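Local coordinates for protein putative transcriptional regulator, IclR family (Arthrobacter aurescens, PDB 3OBF) that probably regulates transcription as a DNA-binding factor of the IclR family, this chain being its C-terminal GAF-like domain rather than the DNA-binding part, at residues Ser105-Asn113 with Val122-Asp130. Sequence-based numbering, arbitrary orientation. Where two conformers were deposited one is given.
Sequences SMERGWAVN and VGVASPVYD
Ala111 and Ala125 form a hydrogen-bonded antiparallel pair: Ala111 N donates to Ala125 O at 2.9 Å, and Ala125 N returns a bond to Ala111 O. Asn113 and Gly123 repeat the exchange, with a straighter bond of 2.8 Å from Asn113 N to Gly123 O (168° at the hydrogen). Between them Val112 and Val124 form a non-hydrogen-bonded pair; Val112 O instead accepts from Arg101 and Gln65. Small alanines suit the face turned to helix 62-69, and the side-chain carboxamide of Asn113 is engaged by Glu116 N (at OD1) and Thr117 OG1 (at ND2). Where the ladder ends, chi1 of -62° swings Ser126 OG opposite its carbonyl carbon, from where it donates to Gly109 O at 2.9 Å, in the carbonyl plane on a lone pair. Were this residue an alanine, Gly109 O would probably lose its hydroxyl donor and the turn be tied less firmly to the strand. Gly109, the first residue beyond the helix, has phi 105°, where a CB would press on Arg108 O, so glycine suits the place. Arg108 grips Trp110 O side-on with NE (3.0 Å) and NH2, the oxygen near the guanidinium plane; its CG lies over the indole face. Trp110 and Val124 point the same way, CD1 meeting CG1 at 3.9 Å. Selenomethionine Met106 bends CE onto Pro127 CG. This is an antiparallel beta hairpin, entered from helix 92-108, at one edge of the GAF-like sheet.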
ATOM      1  N   SER A 105       3.782   9.075  -6.025  1.00 39.03           N
ATOM      2  CA  SER A 105       3.520   8.468  -4.744  1.00 38.73           C
ATOM      3  C   SER A 105       4.807   8.368  -3.927  1.00 38.72           C
ATOM      4  O   SER A 105       4.795   8.574  -2.723  1.00 38.63           O
ATOM      5  CB  SER A 105       2.826   7.122  -4.920  1.00 38.04           C
ATOM      6  OG  SER A 105       3.711   6.166  -5.487  1.00 39.45           O
HETATM    7  N   MSE A 106       5.922   8.099  -4.597  1.00 39.77           N
HETATM    8  CA  MSE A 106       7.227   8.026  -3.938  1.00 40.71           C
HETATM    9  C   MSE A 106       7.614   9.384  -3.376  1.00 40.76           C
HETATM   10  O   MSE A 106       8.108   9.480  -2.250  1.00 40.24           O
HETATM   11  CB  MSE A 106       8.305   7.522  -4.909  1.00 42.23           C
HETATM   12  CG  MSE A 106       8.203   6.032  -5.266  1.00 45.16           C
HETATM   13 SE   MSE A 106       8.261   4.790  -3.697  1.00 54.83          SE
HETATM   14  CE  MSE A 106       6.297   4.467  -3.396  1.00 44.73           C
ATOM     15  N   GLU A 107       7.378  10.440  -4.150  0.50 41.32           N
ATOM     16  CA  GLU A 107       7.685  11.790  -3.701  0.50 41.98           C
ATOM     17  C   GLU A 107       6.687  12.296  -2.645  0.50 41.34           C
ATOM     18  O   GLU A 107       7.063  13.075  -1.772  0.50 41.31           O
ATOM     19  CB  GLU A 107       7.809  12.759  -4.888  0.50 43.22           C
ATOM     20  CG  GLU A 107       8.866  12.334  -5.935  0.50 45.28           C
ATOM     21  CD  GLU A 107      10.219  13.050  -5.787  0.50 48.35           C
ATOM     22  OE1 GLU A 107      10.336  14.217  -6.225  0.50 48.71           O
ATOM     23  OE2 GLU A 107      11.172  12.434  -5.253  0.50 49.99           O
ATOM     24  N   ARG A 108       5.431  11.845  -2.702  1.00 40.23           N
ATOM     25  CA  ARG A 108       4.456  12.202  -1.631  1.00 39.51           C
ATOM     26  C   ARG A 108       4.727  11.407  -0.335  1.00 37.80           C
ATOM     27  O   ARG A 108       4.572  11.934   0.762  1.00 37.34           O
ATOM     28  CB  ARG A 108       3.004  12.006  -2.094  1.00 39.71           C
ATOM     29  CG  ARG A 108       1.934  12.412  -1.073  1.00 40.55           C
ATOM     30  CD  ARG A 108       0.534  12.400  -1.725  1.00 42.23           C
ATOM     31  NE  ARG A 108       0.397  11.187  -2.489  1.00 43.88           N
ATOM     32  CZ  ARG A 108       0.210  11.107  -3.810  1.00 43.01           C
ATOM     33  NH1 ARG A 108       0.039  12.194  -4.572  1.00 43.13           N
ATOM     34  NH2 ARG A 108       0.151   9.908  -4.358  1.00 39.89           N
ATOM     35  N   GLY A 109       5.133  10.142  -0.485  1.00 35.33           N
ATOM     36  CA  GLY A 109       5.409   9.268   0.644  1.00 32.75           C
ATOM     37  C   GLY A 109       4.312   8.240   0.862  1.00 31.22           C
ATOM     38  O   GLY A 109       4.447   7.354   1.723  1.00 30.89           O
ATOM     39  N   TRP A 110       3.226   8.357   0.097  1.00 29.63           N
ATOM     40  CA  TRP A 110       2.160   7.360   0.114  1.00 29.46           C
ATOM     41  C   TRP A 110       1.379   7.344  -1.208  1.00 29.16           C
ATOM     42  O   TRP A 110       1.271   8.353  -1.867  1.00 29.10           O
ATOM     43  CB  TRP A 110       1.202   7.567   1.293  1.00 29.71           C
ATOM     44  CG  TRP A 110       0.369   8.854   1.226  1.00 32.36           C
ATOM     45  CD1 TRP A 110      -0.879   9.013   0.654  1.00 33.49           C
ATOM     46  CD2 TRP A 110       0.718  10.132   1.788  1.00 33.40           C
ATOM     47  NE1 TRP A 110      -1.320  10.317   0.831  1.00 34.61           N
ATOM     48  CE2 TRP A 110      -0.359  11.021   1.513  1.00 34.17           C
ATOM     49  CE3 TRP A 110       1.833  10.610   2.489  1.00 33.79           C
ATOM     50  CZ2 TRP A 110      -0.344  12.361   1.906  1.00 35.93           C
ATOM     51  CZ3 TRP A 110       1.851  11.948   2.887  1.00 36.03           C
ATOM     52  CH2 TRP A 110       0.768  12.811   2.586  1.00 37.26           C
ATOM     53  N   ALA A 111       0.879   6.174  -1.601  1.00 29.02           N
ATOM     54  CA  ALA A 111      -0.032   6.051  -2.728  1.00 28.95           C
ATOM     55  C   ALA A 111      -1.451   6.099  -2.216  1.00 30.08           C
ATOM     56  O   ALA A 111      -1.728   5.824  -1.025  1.00 30.71           O
ATOM     57  CB  ALA A 111       0.224   4.757  -3.497  1.00 28.04           C
ATOM     58  N   VAL A 112      -2.343   6.459  -3.126  1.00 30.96           N
ATOM     59  CA  VAL A 112      -3.722   6.720  -2.839  1.00 32.11           C
ATOM     60  C   VAL A 112      -4.640   5.908  -3.772  1.00 32.21           C
ATOM     61  O   VAL A 112      -4.408   5.832  -4.974  1.00 31.35           O
ATOM     62  CB  VAL A 112      -4.006   8.221  -3.044  1.00 33.45           C
ATOM     63  CG1 VAL A 112      -5.468   8.453  -3.239  1.00 35.12           C
ATOM     64  CG2 VAL A 112      -3.499   9.037  -1.845  1.00 33.84           C
ATOM     65  N   ASN A 113      -5.648   5.275  -3.193  1.00 32.82           N
ATOM     66  CA  ASN A 113      -6.742   4.678  -3.946  1.00 34.22           C
ATOM     67  C   ASN A 113      -8.028   5.277  -3.397  1.00 35.36           C
ATOM     68  O   ASN A 113      -8.445   4.966  -2.298  1.00 34.68           O
ATOM     69  CB  ASN A 113      -6.714   3.150  -3.781  1.00 33.38           C
ATOM     70  CG  ASN A 113      -7.955   2.459  -4.347  1.00 34.76           C
ATOM     71  OD1 ASN A 113      -8.696   2.997  -5.191  1.00 35.98           O
ATOM     72  ND2 ASN A 113      -8.181   1.248  -3.887  1.00 34.13           N
ATOM     73  N   VAL A 122     -11.518   2.900   0.165  1.00 42.21           N
ATOM     74  CA  VAL A 122     -10.435   3.846  -0.004  1.00 38.66           C
ATOM     75  C   VAL A 122      -9.160   3.161   0.526  1.00 36.12           C
ATOM     76  O   VAL A 122      -9.260   2.191   1.271  1.00 35.27           O
ATOM     77  CB  VAL A 122     -10.805   5.092   0.788  1.00 38.77           C
ATOM     78  CG1 VAL A 122      -9.645   5.705   1.518  1.00 38.98           C
ATOM     79  CG2 VAL A 122     -11.548   6.076  -0.079  1.00 38.92           C
ATOM     80  N   GLY A 123      -7.979   3.649   0.144  1.00 33.63           N
ATOM     81  CA  GLY A 123      -6.733   3.147   0.688  1.00 30.48           C
ATOM     82  C   GLY A 123      -5.549   4.070   0.515  1.00 29.26           C
ATOM     83  O   GLY A 123      -5.436   4.796  -0.488  1.00 29.79           O
ATOM     84  N   VAL A 124      -4.663   4.060   1.498  1.00 26.62           N
ATOM     85  CA  VAL A 124      -3.351   4.638   1.322  1.00 26.19           C
ATOM     86  C   VAL A 124      -2.312   3.599   1.728  1.00 25.30           C
ATOM     87  O   VAL A 124      -2.557   2.811   2.616  1.00 26.01           O
ATOM     88  CB  VAL A 124      -3.145   5.927   2.177  1.00 26.16           C
ATOM     89  CG1 VAL A 124      -4.058   7.095   1.687  1.00 24.27           C
ATOM     90  CG2 VAL A 124      -3.351   5.627   3.680  1.00 25.74           C
ATOM     91  N   ALA A 125      -1.148   3.614   1.093  1.00 24.73           N
ATOM     92  CA  ALA A 125      -0.078   2.677   1.418  1.00 23.71           C
ATOM     93  C   ALA A 125       1.297   3.353   1.265  1.00 23.25           C
ATOM     94  O   ALA A 125       1.468   4.230   0.402  1.00 24.16           O
ATOM     95  CB  ALA A 125      -0.176   1.447   0.532  1.00 22.10           C
ATOM     96  N   SER A 126       2.259   2.884   2.037  1.00 21.74           N
ATOM     97  CA  SER A 126       3.623   3.436   2.061  1.00 23.21           C
ATOM     98  C   SER A 126       4.680   2.325   2.091  1.00 22.32           C
ATOM     99  O   SER A 126       4.419   1.261   2.632  1.00 23.00           O
ATOM    100  CB  SER A 126       3.816   4.329   3.290  1.00 23.69           C
ATOM    101  OG  SER A 126       2.910   5.427   3.222  1.00 27.38           O
ATOM    102  N   PRO A 127       5.873   2.570   1.507  1.00 21.89           N
ATOM    103  CA  PRO A 127       6.873   1.501   1.392  1.00 22.13           C
ATOM    104  C   PRO A 127       7.716   1.361   2.666  1.00 22.90           C
ATOM    105  O   PRO A 127       7.886   2.323   3.396  1.00 22.99           O
ATOM    106  CB  PRO A 127       7.726   1.933   0.183  1.00 21.93           C
ATOM    107  CG  PRO A 127       7.595   3.492   0.187  1.00 22.59           C
ATOM    108  CD  PRO A 127       6.225   3.780   0.723  1.00 21.49           C
ATOM    109  N   VAL A 128       8.200   0.147   2.926  1.00 23.52           N
ATOM    110  CA  VAL A 128       9.071  -0.150   4.043  1.00 24.38           C
ATOM    111  C   VAL A 128      10.342  -0.616   3.387  1.00 25.93           C
ATOM    112  O   VAL A 128      10.275  -1.382   2.427  1.00 26.14           O
ATOM    113  CB  VAL A 128       8.473  -1.290   4.913  1.00 24.51           C
ATOM    114  CG1 VAL A 128       9.508  -1.816   5.937  1.00 23.80           C
ATOM    115  CG2 VAL A 128       7.219  -0.799   5.627  1.00 23.10           C
ATOM    116  N   TYR A 129      11.489  -0.135   3.864  1.00 27.62           N
ATOM    117  CA  TYR A 129      12.796  -0.528   3.310  1.00 28.58           C
ATOM    118  C   TYR A 129      13.681  -1.251   4.319  1.00 29.33           C
ATOM    119  O   TYR A 129      13.592  -0.988   5.520  1.00 28.15           O
ATOM    120  CB  TYR A 129      13.574   0.697   2.790  1.00 29.07           C
ATOM    121  CG  TYR A 129      12.848   1.440   1.719  1.00 29.55           C
ATOM    122  CD1 TYR A 129      12.955   1.060   0.395  1.00 29.95           C
ATOM    123  CD2 TYR A 129      12.062   2.539   2.035  1.00 29.59           C
ATOM    124  CE1 TYR A 129      12.268   1.767  -0.614  1.00 31.02           C
ATOM    125  CE2 TYR A 129      11.398   3.251   1.056  1.00 29.53           C
ATOM    126  CZ  TYR A 129      11.502   2.854  -0.262  1.00 29.73           C
ATOM    127  OH  TYR A 129      10.814   3.553  -1.216  1.00 30.33           O
ATOM    128  N   ASP A 130      14.544  -2.136   3.815  1.00 31.00           N
ATOM    129  CA  ASP A 130      15.544  -2.805   4.654  1.00 33.36           C
ATOM    130  C   ASP A 130      16.856  -2.019   4.620  1.00 35.01           C
ATOM    131  O   ASP A 130      16.929  -0.945   3.995  1.00 34.45           O
ATOM    132  CB  ASP A 130      15.751  -4.275   4.236  1.00 33.90           C
ATOM    133  CG  ASP A 130      16.473  -4.454   2.859  1.00 35.22           C
ATOM    134  OD1 ASP A 130      17.147  -3.513   2.323  1.00 34.40           O
ATOM    135  OD2 ASP A 130      16.376  -5.592   2.319  1.00 35.53           O
TER